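Flavodoxin (Streptococcus pneumoniae serotype 4, PDB 5LJL) binds FMN and probably serves as a low-potential electron donor to a number of redox enzymes. Local coordinates at residues 4-9 against 33-38; 21-26 against 137-142; 55-60 against 100-105; 86-91 against 108-113. All coordinates share one frame; numbering follows the deposited sequence.

Contact 1. Residues 4-9 against 33-38; sequences LAKIVF and DVDVDE
The first beta-alpha-beta crossover of the flavodoxin fold brings strands 4-9 and 33-38 together as parallel neighbours, with helix 15-29 between them in the chain. A5, I7 and F9 face strand 33-38 with their backbone polar groups: A5 N donates to D33 O at 3.0 Å, D35 N returns a bond to A5 O, and the ladder continues through I7 and D37 until F9 N meets D37 O. The straightest rung is I7 N to D35 O, 2.8 Å long with 177° at the hydrogen. L4, K6 and V8 turn their backbone bonds to strand 52-56, so strand 4-9 is an inner strand whereas 33-38 is outermost. On the face carrying L4, K6 and V8, acidic residues of the edge strand can remain near solvent. There K6 and D35 run side by side in the same direction, and a bend at the end of the lysine (chi4 -60°) brings NZ to 2.9 Å from D35 OD2, a salt bridge made on the anti side of the carboxylate. A water spans from D37 OD2 to I7 O, giving that carbonyl a second donor besides D37 N. The other face is apolar where helix 15-29 lies over I7 and V36, both beta-branched residues suited to an extended chain. F9 holds its ring in the crowded position between its own N and carbonyl carbon (chi1 71°), swung across to the neighbouring strand. V36 CG1 touches its CE2 at 3.9 Å, and E38 CA sits over the ring centre in a CH-pi contact, 3.9 Å from the F9 centroid.

Contact 2. Residues 21-26 against 137-142; sequences DIVADK and EQFAEE
K26 NZ reaches E141 OE2 at 3.5 Å, a long ion pair and the one salt bridge between 21-26 and 137-142 in this part of the flavodoxin sandwich. The lysine leaves its helix toward the other one, then folds at chi2 and chi3 (62° and 70°), so that CG lies on A140 CB and CE against E137 CG and E141 OE2, and the ammonium group comes near two carboxylates, paired with E141 and farther from E137. The E141 side chain crosses it obliquely and puts OE2 beside CE and NZ; E137 crosses it at about a right angle, with its CG 3.8 Å from K26 CE. The E137 carboxylate stays beyond salt-bridge distance, OE1 being 4.4 Å from K26 NZ, but its negative charge would probably still favour the protonated lysine. A long aliphatic chain with a charged end suits this half-covered border, for its methylenes pack on A140 and E137 while NZ pairs with E141. A water donates to I22 O at 2.7 Å and makes a further weak bond to E137 OE2. Deeper in, A140 points its methyl at helix 15-29, 3.8 Å from K26 CG. So small a residue lets the axes of these two segments approach to 8.8 Å, at a crossing angle of -43°. Beside it V23 sets CG1 against the edge of the F139 ring, 4.1 Å from CE2. Both helices cover the same face of the sheet: V23 and A24 rest on I7 of strand 4-9, A24 also touches strand 33-38, and F139 packs on S119 and V122 of strand 116-125, while L136 of helix 130-146 closes over I22 and V23.

Contact 3. Residues 55-60 against 100-105; sequences VATYTY and CKAVDD
T57 and T59, where the chain runs on from strand 52-56 of the flavodoxin fold, face the first turn of helix 101-113; in flavodoxins, loops at this end of the sheet help to form the FMN site. T57 comes first. Its OG1 lies anti to the backbone N (chi1 -170°), which leaves CG2 in the tight place between N and carbonyl carbon and directs it at the helix, 3.8 Å from A102 CB. The hydroxyl, kept near its own backbone, donates to Y58 O at 2.8 Å, in the carbonyl plane and on a lone pair, linking T57 to the carbonyl of the next residue. V103 packs alongside, its CG2 3.9 Å from T57 O. At Y58 the side chain points away from helix 101-113: its hydroxyl bonds to E68, and the side chain comes about 3 Å from a bound phosphate ion. The small A102 methyl lies close to T57 CG2, T59 OG1 and Y58 O, its CB 3.3 Å from the last. T59 then turns back toward the helix. C100 occupies the N-cap position, and the early amides lack the usual i-4 carbonyl within the helix; V103 N uses C100 O, while T59 OG1 serves A102 N, accepting from it at 3.0 Å with 155° at the hydrogen; K101 N, 3.3 Å from the same OG1, is too badly angled to bond.

Contact 4. Residues 86-91 against 108-113; sequences YGVVGS and RVFVST
Y86 and F110 bury most of this contact, between strand 85-92 and helix 101-113 of a beta-alpha-beta unit in the flavodoxin fold. Their side chains slide past each other in opposite directions, one rising from the sheet and the other descending from the helix. The ring planes are only 13° apart, yet the rings are so displaced, with centroids 4.7 Å apart, that they barely overlap. Each ring is covered instead by the stem of its partner: F110 CB stands 3.3 Å from the Y86 centroid, practically on the ring normal, and Y86 CB lies 3.9 Å from the F110 centroid. Each of these reciprocal CH-pi contacts uses one face of the partner's ring, which suits two flat side chains packed between sheet and helix. Y86 is placed for this by chi1 of 76°, with CG lodged between N and the carbonyl carbon. A tyrosine suits the place because its hydroxyl bonds to D107 OD1 of the same helix. The same OH touches V111 CG2 at 3.2 Å, where the valine is exposed. V88, the next residue of the strand to point the same way, brings CG2 to 3.9 Å from F110 CD2. T113 donates through both N and OG1 to F110 O, the hydroxyl at 2.6 Å. Beyond the pair, F110 extends over A53 and V55 of strand 52-56 and meets L76 of helix 67-77, while Y86 belongs by its backbone to the sheet, bonded to strand 116-125 at E116 and G118.

How the contacts relate
The five-stranded parallel sheet unites the four contacts, with contact 2 covering one face and helix 101-113, used by contacts 3 and 4, the other. Contact 1 supplies the floor under contact 2: V36 CG2 and A24 CB are 3.4 Å apart. F139 of contact 2 packs on V89 and G87 of contact 4. Contacts 3 and 4 are closest, about 9 Å between centres, and their strands are hydrogen-bonded neighbours, V89 N to V55 O at 3.0 Å. Y58 of contact 3 is about 3 Å from a bound phosphate, probably from the crystallisation liquor, at the end of the sheet where flavodoxins bind FMN; the centre of contact 3 lies about 17 and 18 Å from those of contacts 1 and 2.

Contact 1. Residues 4-9 against 33-38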
loop_
_atom_site.group_PDB
_atom_site.type_symbol
_atom_site.label_atom_id
_atom_site.label_comp_id
_atom_site.label_asym_id
_atom_site.label_seq_id
_atom_site.Cartn_x
_atom_site.Cartn_y
_atom_site.Cartn_z
ATOM N N LEU A 4 -11.868 9.410 1.993
ATOM C CA LEU A 4 -10.492 9.840 1.681
ATOM C C LEU A 4 -9.505 8.643 1.823
ATOM O O LEU A 4 -9.483 8.023 2.878
ATOM C CB LEU A 4 -10.083 10.947 2.639
ATOM C CG LEU A 4 -8.599 11.397 2.492
ATOM C CD1 LEU A 4 -8.345 11.768 1.074
ATOM C CD2 LEU A 4 -8.230 12.510 3.487
ATOM N N ALA A 5 -8.831 8.253 0.738
ATOM C CA ALA A 5 -7.795 7.202 0.749
ATOM C C ALA A 5 -6.417 7.899 0.564
ATOM O O ALA A 5 -6.281 8.769 -0.306
ATOM C CB ALA A 5 -8.035 6.232 -0.352
ATOM N N LYS A 6 -5.415 7.525 1.388
ATOM C CA LYS A 6 -3.995 7.996 1.246
ATOM C C LYS A 6 -3.174 6.773 0.868
ATOM O O LYS A 6 -3.218 5.763 1.593
ATOM C CB LYS A 6 -3.528 8.671 2.507
ATOM C CG LYS A 6 -4.089 10.083 2.710
ATOM C CD LYS A 6 -3.603 10.670 4.033
ATOM C CE LYS A 6 -3.985 12.117 4.330
ATOM N NZ LYS A 6 -3.458 13.019 3.325
ATOM N N ILE A 7 -2.584 6.811 -0.314
ATOM C CA ILE A 7 -1.710 5.746 -0.814
ATOM C C ILE A 7 -0.269 6.238 -0.744
ATOM O O ILE A 7 0.058 7.330 -1.315
ATOM C CB ILE A 7 -2.102 5.364 -2.285
ATOM C CG1 ILE A 7 -3.554 4.895 -2.384
ATOM C CG2 ILE A 7 -1.132 4.345 -2.912
ATOM C CD1 ILE A 7 -4.032 4.676 -3.825
ATOM N N VAL A 8 0.590 5.496 -0.055
ATOM C CA VAL A 8 2.012 5.870 0.072
ATOM C C VAL A 8 2.814 4.797 -0.601
ATOM O O VAL A 8 2.635 3.603 -0.281
ATOM C CB VAL A 8 2.395 6.072 1.543
ATOM C CG1 VAL A 8 3.876 6.465 1.651
ATOM C CG2 VAL A 8 1.479 7.108 2.169
ATOM N N PHE A 9 3.710 5.186 -1.496
ATOM C CA PHE A 9 4.477 4.225 -2.266
ATOM C C PHE A 9 5.997 4.427 -2.165
ATOM O O PHE A 9 6.486 5.542 -1.851
ATOM C CB PHE A 9 4.061 4.163 -3.754
ATOM C CG PHE A 9 4.450 5.366 -4.567
ATOM C CD1 PHE A 9 5.720 5.457 -5.119
ATOM C CD2 PHE A 9 3.536 6.401 -4.751
ATOM C CE1 PHE A 9 6.059 6.583 -5.876
ATOM C CE2 PHE A 9 3.862 7.528 -5.496
ATOM C CZ PHE A 9 5.130 7.608 -6.033
ATOM N N ASP A 33 -11.881 10.565 -2.747
ATOM C CA ASP A 33 -10.765 11.483 -2.874
ATOM C C ASP A 33 -9.549 10.634 -2.588
ATOM O O ASP A 33 -9.569 9.893 -1.609
ATOM C CB ASP A 33 -10.831 12.589 -1.837
ATOM C CG ASP A 33 -11.831 13.654 -2.199
ATOM O OD1 ASP A 33 -12.103 14.505 -1.340
ATOM O OD2 ASP A 33 -12.306 13.633 -3.346
ATOM N N VAL A 34 -8.515 10.760 -3.399
ATOM C CA VAL A 34 -7.288 9.996 -3.155
ATOM C C VAL A 34 -6.025 10.831 -3.277
ATOM O O VAL A 34 -5.877 11.617 -4.247
ATOM C CB VAL A 34 -7.278 8.546 -3.726
ATOM C CG1 VAL A 34 -8.570 8.082 -4.385
ATOM C CG2 VAL A 34 -5.950 7.977 -4.248
ATOM N N ASP A 35 -5.165 10.688 -2.275
ATOM C CA ASP A 35 -3.797 11.221 -2.346
ATOM C C ASP A 35 -2.843 10.066 -2.666
ATOM O O ASP A 35 -2.982 9.010 -2.043
ATOM C CB ASP A 35 -3.411 11.806 -0.995
ATOM C CG ASP A 35 -4.297 12.949 -0.562
ATOM O OD1 ASP A 35 -4.819 13.679 -1.443
ATOM O OD2 ASP A 35 -4.502 13.084 0.649
ATOM N N VAL A 36 -1.871 10.255 -3.561
ATOM C CA VAL A 36 -0.865 9.245 -3.942
ATOM C C VAL A 36 0.480 9.961 -3.786
ATOM O O VAL A 36 0.750 10.971 -4.465
ATOM C CB VAL A 36 -1.024 8.762 -5.406
ATOM C CG1 VAL A 36 -0.007 7.689 -5.804
ATOM C CG2 VAL A 36 -2.441 8.251 -5.672
ATOM N N ASP A 37 1.290 9.495 -2.856
ATOM C CA ASP A 37 2.559 10.179 -2.559
ATOM C C ASP A 37 3.682 9.190 -2.360
ATOM O O ASP A 37 3.486 8.134 -1.773
ATOM C CB ASP A 37 2.400 10.978 -1.291
ATOM C CG ASP A 37 1.421 12.110 -1.427
ATOM O OD1 ASP A 37 1.783 13.170 -1.990
ATOM O OD2 ASP A 37 0.276 11.957 -1.007
ATOM N N GLU A 38 4.890 9.559 -2.820
ATOM C CA GLU A 38 6.081 8.795 -2.489
ATOM C C GLU A 38 6.374 8.969 -1.045
ATOM O O GLU A 38 6.068 10.052 -0.473
ATOM C CB GLU A 38 7.261 9.223 -3.353
ATOM C CG GLU A 38 8.365 8.200 -3.344
ATOM C CD GLU A 38 9.653 8.707 -3.960
ATOM O OE1 GLU A 38 9.683 9.885 -4.437
ATOM O OE2 GLU A 38 10.645 7.918 -3.932
HETATM O O HOH W 1 -0.490 9.711 0.361
#

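Contact 2. Residues 21-26 against 137-142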
loop_
_atom_site.group_PDB
_atom_site.type_symbol
_atom_site.label_atom_id
_atom_site.label_comp_id
_atom_site.label_asym_id
_atom_site.label_seq_id
_atom_site.Cartn_x
_atom_site.Cartn_y
_atom_site.Cartn_z
ATOM N N ASP A 21 -0.737 3.610 -8.715
ATOM C CA ASP A 21 -1.571 4.379 -9.636
ATOM C C ASP A 21 -2.809 3.645 -10.145
ATOM O O ASP A 21 -3.889 4.296 -10.251
ATOM C CB ASP A 21 -0.706 4.923 -10.783
ATOM C CG ASP A 21 0.213 6.052 -10.351
ATOM O OD1 ASP A 21 -0.033 6.778 -9.320
ATOM O OD2 ASP A 21 1.206 6.236 -11.122
ATOM N N ILE A 22 -2.684 2.344 -10.401
ATOM C CA ILE A 22 -3.832 1.541 -10.766
ATOM C C ILE A 22 -4.886 1.543 -9.655
ATOM O O ILE A 22 -6.100 1.631 -9.926
ATOM C CB ILE A 22 -3.396 0.115 -11.144
ATOM C CG1 ILE A 22 -2.596 0.149 -12.434
ATOM C CG2 ILE A 22 -4.530 -0.909 -11.179
ATOM C CD1 ILE A 22 -1.646 -1.007 -12.594
ATOM N N VAL A 23 -4.420 1.329 -8.419
ATOM C CA VAL A 23 -5.343 1.328 -7.290
ATOM C C VAL A 23 -6.010 2.688 -7.099
ATOM O O VAL A 23 -7.232 2.754 -6.970
ATOM C CB VAL A 23 -4.598 0.900 -6.002
ATOM C CG1 VAL A 23 -5.489 1.051 -4.785
ATOM C CG2 VAL A 23 -4.080 -0.558 -6.142
ATOM N N ALA A 24 -5.213 3.774 -7.156
ATOM C CA ALA A 24 -5.694 5.134 -7.030
ATOM C C ALA A 24 -6.755 5.430 -8.066
ATOM O O ALA A 24 -7.748 6.021 -7.715
ATOM C CB ALA A 24 -4.582 6.134 -7.227
ATOM N N ASP A 25 -6.514 5.016 -9.313
ATOM C CA ASP A 25 -7.434 5.315 -10.409
ATOM C C ASP A 25 -8.779 4.627 -10.208
ATOM O O ASP A 25 -9.853 5.265 -10.464
ATOM C CB ASP A 25 -6.800 5.036 -11.741
ATOM C CG ASP A 25 -5.718 6.057 -12.089
ATOM O OD1 ASP A 25 -5.628 7.118 -11.403
ATOM O OD2 ASP A 25 -5.006 5.760 -13.041
ATOM N N LYS A 26 -8.784 3.384 -9.715
ATOM C CA LYS A 26 -10.086 2.702 -9.500
ATOM C C LYS A 26 -10.814 3.424 -8.341
ATOM O O LYS A 26 -12.010 3.703 -8.411
ATOM C CB LYS A 26 -9.910 1.198 -9.324
ATOM C CG LYS A 26 -11.178 0.428 -8.907
ATOM C CD LYS A 26 -12.279 0.534 -9.925
ATOM C CE LYS A 26 -11.915 -0.256 -11.222
ATOM N NZ LYS A 26 -13.046 -0.309 -12.218
ATOM N N GLU A 137 -7.634 -4.053 -9.033
ATOM C CA GLU A 137 -8.989 -3.444 -9.111
ATOM C C GLU A 137 -9.984 -4.083 -8.129
ATOM O O GLU A 137 -10.718 -3.348 -7.423
ATOM C CB GLU A 137 -9.512 -3.428 -10.551
ATOM C CG GLU A 137 -8.769 -2.382 -11.439
ATOM C CD GLU A 137 -9.234 -2.446 -12.884
ATOM O OE1 GLU A 137 -10.004 -3.354 -13.232
ATOM O OE2 GLU A 137 -8.863 -1.522 -13.621
ATOM N N GLN A 138 -9.940 -5.399 -7.950
ATOM C CA GLN A 138 -10.809 -6.059 -6.989
ATOM C C GLN A 138 -10.481 -5.648 -5.553
ATOM O O GLN A 138 -11.398 -5.412 -4.739
ATOM C CB GLN A 138 -10.787 -7.550 -7.131
ATOM C CG GLN A 138 -11.339 -8.050 -8.471
ATOM C CD GLN A 138 -10.949 -9.487 -8.676
ATOM O OE1 GLN A 138 -9.794 -9.879 -8.558
ATOM N NE2 GLN A 138 -11.930 -10.290 -8.995
ATOM N N PHE A 139 -9.172 -5.530 -5.268
ATOM C CA PHE A 139 -8.691 -4.952 -3.964
ATOM C C PHE A 139 -9.279 -3.568 -3.707
ATOM O O PHE A 139 -9.836 -3.319 -2.655
ATOM C CB PHE A 139 -7.150 -4.962 -4.062
ATOM C CG PHE A 139 -6.414 -4.205 -3.014
ATOM C CD1 PHE A 139 -5.951 -4.810 -1.853
ATOM C CD2 PHE A 139 -6.114 -2.870 -3.218
ATOM C CE1 PHE A 139 -5.185 -4.083 -0.944
ATOM C CE2 PHE A 139 -5.385 -2.161 -2.296
ATOM C CZ PHE A 139 -4.908 -2.775 -1.152
ATOM N N ALA A 140 -9.153 -2.625 -4.659
ATOM C CA ALA A 140 -9.705 -1.288 -4.495
ATOM C C ALA A 140 -11.209 -1.313 -4.317
ATOM O O ALA A 140 -11.770 -0.628 -3.461
ATOM C CB ALA A 140 -9.306 -0.443 -5.721
ATOM N N GLU A 141 -11.887 -2.164 -5.100
ATOM C CA GLU A 141 -13.385 -2.221 -5.045
ATOM C C GLU A 141 -13.862 -2.771 -3.664
ATOM O O GLU A 141 -14.880 -2.303 -3.106
ATOM C CB GLU A 141 -13.915 -3.097 -6.188
ATOM C CG GLU A 141 -13.738 -2.467 -7.557
ATOM C CD GLU A 141 -13.590 -3.403 -8.723
ATOM O OE1 GLU A 141 -13.934 -4.586 -8.608
ATOM O OE2 GLU A 141 -13.240 -2.914 -9.845
ATOM N N GLU A 142 -13.118 -3.733 -3.079
ATOM C CA GLU A 142 -13.448 -4.260 -1.756
ATOM C C GLU A 142 -13.217 -3.189 -0.675
ATOM O O GLU A 142 -14.041 -3.018 0.194
ATOM C CB GLU A 142 -12.697 -5.573 -1.474
ATOM C CG GLU A 142 -13.016 -6.126 -0.091
ATOM C CD GLU A 142 -12.493 -7.494 0.188
ATOM O OE1 GLU A 142 -11.607 -7.920 -0.564
ATOM O OE2 GLU A 142 -13.064 -8.165 1.106
HETATM O O HOH W 2 -7.432 1.372 -12.286
#

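Contact 3. Residues 55-60 against 100-105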
loop_
_atom_site.group_PDB
_atom_site.type_symbol
_atom_site.label_atom_id
_atom_site.label_comp_id
_atom_site.label_asym_id
_atom_site.label_seq_id
_atom_site.Cartn_x
_atom_site.Cartn_y
_atom_site.Cartn_z
ATOM N N VAL A 55 -0.268 1.155 1.687
ATOM C CA VAL A 55 1.147 1.165 1.352
ATOM C C VAL A 55 1.347 0.282 0.142
ATOM O O VAL A 55 0.846 -0.854 0.113
ATOM C CB VAL A 55 2.066 0.718 2.509
ATOM C CG1 VAL A 55 3.469 0.400 2.039
ATOM C CG2 VAL A 55 2.008 1.767 3.617
ATOM N N ALA A 56 2.085 0.838 -0.819
ATOM C CA ALA A 56 2.555 0.082 -1.979
ATOM C C ALA A 56 4.069 0.069 -1.918
ATOM O O ALA A 56 4.705 1.130 -1.990
ATOM C CB ALA A 56 2.044 0.783 -3.261
ATOM N N THR A 57 4.699 -1.079 -1.796
ATOM C CA THR A 57 6.161 -1.146 -1.628
ATOM C C THR A 57 6.830 -2.247 -2.422
ATOM O O THR A 57 6.307 -3.334 -2.534
ATOM C CB THR A 57 6.506 -1.247 -0.111
ATOM O OG1 THR A 57 7.928 -1.073 0.077
ATOM C CG2 THR A 57 6.003 -2.542 0.514
ATOM N N TYR A 58 8.034 -1.972 -2.906
ATOM C CA TYR A 58 8.957 -3.007 -3.410
ATOM C C TYR A 58 9.718 -3.560 -2.148
ATOM O O TYR A 58 9.536 -3.083 -1.038
ATOM C CB TYR A 58 9.910 -2.460 -4.474
ATOM C CG TYR A 58 10.967 -1.452 -4.013
ATOM C CD1 TYR A 58 10.658 -0.138 -3.892
ATOM C CD2 TYR A 58 12.273 -1.841 -3.722
ATOM C CE1 TYR A 58 11.646 0.815 -3.577
ATOM C CE2 TYR A 58 13.253 -0.931 -3.319
ATOM C CZ TYR A 58 12.954 0.401 -3.242
ATOM O OH TYR A 58 13.903 1.332 -2.862
ATOM N N THR A 59 10.513 -4.584 -2.370
ATOM C CA THR A 59 11.316 -5.224 -1.334
ATOM C C THR A 59 12.800 -5.139 -1.794
ATOM O O THR A 59 13.100 -5.365 -2.956
ATOM C CB THR A 59 10.908 -6.689 -1.216
ATOM O OG1 THR A 59 9.517 -6.788 -0.886
ATOM C CG2 THR A 59 11.728 -7.438 -0.248
ATOM N N TYR A 60 13.707 -4.839 -0.867
ATOM C CA TYR A 60 15.077 -4.532 -1.210
ATOM C C TYR A 60 15.994 -5.655 -0.709
ATOM O O TYR A 60 15.936 -6.016 0.455
ATOM C CB TYR A 60 15.422 -3.173 -0.606
ATOM C CG TYR A 60 16.750 -2.545 -1.003
ATOM C CD1 TYR A 60 17.330 -2.758 -2.256
ATOM C CD2 TYR A 60 17.425 -1.688 -0.102
ATOM C CE1 TYR A 60 18.563 -2.163 -2.599
ATOM C CE2 TYR A 60 18.640 -1.064 -0.446
ATOM C CZ TYR A 60 19.207 -1.310 -1.685
ATOM O OH TYR A 60 20.395 -0.682 -2.004
ATOM N N CYS A 100 8.329 -10.068 -2.421
ATOM C CA CYS A 100 7.381 -9.185 -1.753
ATOM C C CYS A 100 7.368 -9.308 -0.234
ATOM O O CYS A 100 6.338 -8.974 0.399
ATOM C CB CYS A 100 5.982 -9.304 -2.394
ATOM S SG CYS A 100 5.834 -8.692 -4.065
ATOM N N LYS A 101 8.479 -9.659 0.413
ATOM C CA LYS A 101 8.464 -9.772 1.866
ATOM C C LYS A 101 8.151 -8.397 2.500
ATOM O O LYS A 101 7.547 -8.389 3.553
ATOM C CB LYS A 101 9.733 -10.371 2.414
ATOM C CG LYS A 101 9.800 -10.343 3.928
ATOM C CD LYS A 101 10.781 -11.345 4.399
ATOM C CE LYS A 101 10.940 -11.233 5.902
ATOM N NZ LYS A 101 11.486 -12.515 6.425
ATOM N N ALA A 102 8.529 -7.275 1.882
ATOM C CA ALA A 102 8.176 -5.973 2.467
ATOM C C ALA A 102 6.621 -5.778 2.558
ATOM O O ALA A 102 6.148 -5.058 3.462
ATOM C CB ALA A 102 8.849 -4.774 1.749
ATOM N N VAL A 103 5.866 -6.379 1.633
ATOM C CA VAL A 103 4.374 -6.328 1.654
ATOM C C VAL A 103 3.880 -7.018 2.947
ATOM O O VAL A 103 3.067 -6.436 3.722
ATOM C CB VAL A 103 3.724 -6.939 0.354
ATOM C CG1 VAL A 103 2.212 -7.092 0.521
ATOM C CG2 VAL A 103 4.134 -6.192 -0.915
ATOM N N ASP A 104 4.429 -8.196 3.233
ATOM C CA ASP A 104 4.097 -8.923 4.439
ATOM C C ASP A 104 4.486 -8.126 5.675
ATOM O O ASP A 104 3.719 -8.047 6.653
ATOM C CB ASP A 104 4.779 -10.297 4.461
ATOM C CG ASP A 104 4.147 -11.274 3.569
ATOM O OD1 ASP A 104 3.089 -11.021 2.940
ATOM O OD2 ASP A 104 4.746 -12.372 3.475
ATOM N N ASP A 105 5.660 -7.512 5.660
ATOM C CA ASP A 105 6.112 -6.723 6.813
ATOM C C ASP A 105 5.225 -5.514 7.106
ATOM O O ASP A 105 4.946 -5.206 8.262
ATOM C CB ASP A 105 7.539 -6.272 6.591
ATOM C CG ASP A 105 8.531 -7.430 6.555
ATOM O OD1 ASP A 105 8.197 -8.560 6.966
ATOM O OD2 ASP A 105 9.585 -7.146 6.009
#

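Contact 4. Residues 86-91 against 108-113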
loop_
_atom_site.group_PDB
_atom_site.type_symbol
_atom_site.label_atom_id
_atom_site.label_comp_id
_atom_site.label_asym_id
_atom_site.label_seq_id
_atom_site.Cartn_x
_atom_site.Cartn_y
_atom_site.Cartn_z
ATOM N N TYR A 86 -7.087 -0.646 6.144
ATOM C CA TYR A 86 -5.843 -0.577 5.388
ATOM C C TYR A 86 -5.780 -1.683 4.318
ATOM O O TYR A 86 -6.483 -2.672 4.381
ATOM C CB TYR A 86 -4.610 -0.691 6.310
ATOM C CG TYR A 86 -4.303 -2.095 6.823
ATOM C CD1 TYR A 86 -3.457 -2.955 6.124
ATOM C CD2 TYR A 86 -4.773 -2.509 8.060
ATOM C CE1 TYR A 86 -3.163 -4.242 6.615
ATOM C CE2 TYR A 86 -4.482 -3.781 8.574
ATOM C CZ TYR A 86 -3.646 -4.628 7.872
ATOM O OH TYR A 86 -3.396 -5.893 8.367
ATOM N N GLY A 87 -4.839 -1.505 3.421
ATOM C CA GLY A 87 -4.394 -2.561 2.540
ATOM C C GLY A 87 -2.965 -2.345 2.113
ATOM O O GLY A 87 -2.412 -1.217 2.229
ATOM N N VAL A 88 -2.369 -3.415 1.621
ATOM C CA VAL A 88 -0.953 -3.387 1.217
ATOM C C VAL A 88 -0.775 -4.105 -0.114
ATOM O O VAL A 88 -1.340 -5.195 -0.347
ATOM C CB VAL A 88 0.024 -4.005 2.260
ATOM C CG1 VAL A 88 1.477 -3.698 1.957
ATOM C CG2 VAL A 88 -0.299 -3.476 3.632
ATOM N N VAL A 89 -0.054 -3.458 -1.018
ATOM C CA VAL A 89 0.291 -4.066 -2.303
ATOM C C VAL A 89 1.777 -3.914 -2.624
ATOM O O VAL A 89 2.447 -3.066 -2.018
ATOM C CB VAL A 89 -0.568 -3.420 -3.452
ATOM C CG1 VAL A 89 -2.045 -3.580 -3.174
ATOM C CG2 VAL A 89 -0.120 -1.955 -3.739
ATOM N N GLY A 90 2.294 -4.579 -3.679
ATOM C CA GLY A 90 3.659 -4.313 -4.045
ATOM C C GLY A 90 4.104 -5.140 -5.198
ATOM O O GLY A 90 3.419 -6.062 -5.563
ATOM N N SER A 91 5.227 -4.742 -5.769
ATOM C CA SER A 91 5.906 -5.575 -6.765
ATOM C C SER A 91 7.139 -6.198 -6.206
ATOM O O SER A 91 7.803 -5.615 -5.324
ATOM C CB SER A 91 6.291 -4.739 -7.997
ATOM O OG SER A 91 6.982 -5.509 -9.011
ATOM N N ARG A 108 1.912 -6.573 8.704
ATOM C CA ARG A 108 2.058 -6.784 10.152
ATOM C C ARG A 108 2.141 -5.508 10.943
ATOM O O ARG A 108 1.518 -5.396 12.008
ATOM C CB ARG A 108 3.263 -7.698 10.437
ATOM C CG ARG A 108 3.076 -9.098 9.913
ATOM C CD ARG A 108 2.210 -9.991 10.820
ATOM N NE ARG A 108 2.382 -11.438 10.464
ATOM C CZ ARG A 108 2.394 -12.496 11.306
ATOM N NH1 ARG A 108 2.242 -12.359 12.627
ATOM N NH2 ARG A 108 2.582 -13.722 10.811
ATOM N N VAL A 109 2.885 -4.524 10.457
ATOM C CA VAL A 109 2.949 -3.256 11.133
ATOM C C VAL A 109 1.594 -2.565 11.196
ATOM O O VAL A 109 1.220 -1.986 12.260
ATOM C CB VAL A 109 4.137 -2.363 10.655
ATOM C CG1 VAL A 109 3.809 -1.645 9.392
ATOM C CG2 VAL A 109 4.456 -1.326 11.736
ATOM N N PHE A 110 0.808 -2.627 10.104
ATOM C CA PHE A 110 -0.553 -2.112 10.158
ATOM C C PHE A 110 -1.459 -2.838 11.220
ATOM O O PHE A 110 -2.184 -2.148 11.994
ATOM C CB PHE A 110 -1.224 -2.160 8.799
ATOM C CG PHE A 110 -0.981 -0.934 7.949
ATOM C CD1 PHE A 110 -1.461 0.313 8.333
ATOM C CD2 PHE A 110 -0.433 -1.090 6.682
ATOM C CE1 PHE A 110 -1.316 1.402 7.501
ATOM C CE2 PHE A 110 -0.350 0.002 5.795
ATOM C CZ PHE A 110 -0.768 1.255 6.227
ATOM N N VAL A 111 -1.331 -4.139 11.292
ATOM C CA VAL A 111 -2.086 -4.941 12.300
ATOM C C VAL A 111 -1.739 -4.346 13.698
ATOM O O VAL A 111 -2.656 -4.114 14.531
ATOM C CB VAL A 111 -1.714 -6.396 12.326
ATOM C CG1 VAL A 111 -2.351 -7.040 13.565
ATOM C CG2 VAL A 111 -2.190 -7.132 11.099
ATOM N N SER A 112 -0.448 -4.096 13.900
ATOM C CA SER A 112 0.035 -3.617 15.233
ATOM C C SER A 112 -0.544 -2.268 15.655
ATOM O O SER A 112 -0.625 -2.023 16.849
ATOM C CB SER A 112 1.562 -3.661 15.320
ATOM O OG SER A 112 2.241 -2.534 14.743
ATOM N N THR A 113 -0.946 -1.405 14.716
ATOM C CA THR A 113 -1.519 -0.102 14.976
ATOM C C THR A 113 -3.001 -0.136 15.377
ATOM O O THR A 113 -3.534 0.880 15.843
ATOM C CB THR A 113 -1.461 0.825 13.756
ATOM O OG1 THR A 113 -2.374 0.392 12.705
ATOM C CG2 THR A 113 -0.037 1.009 13.229
#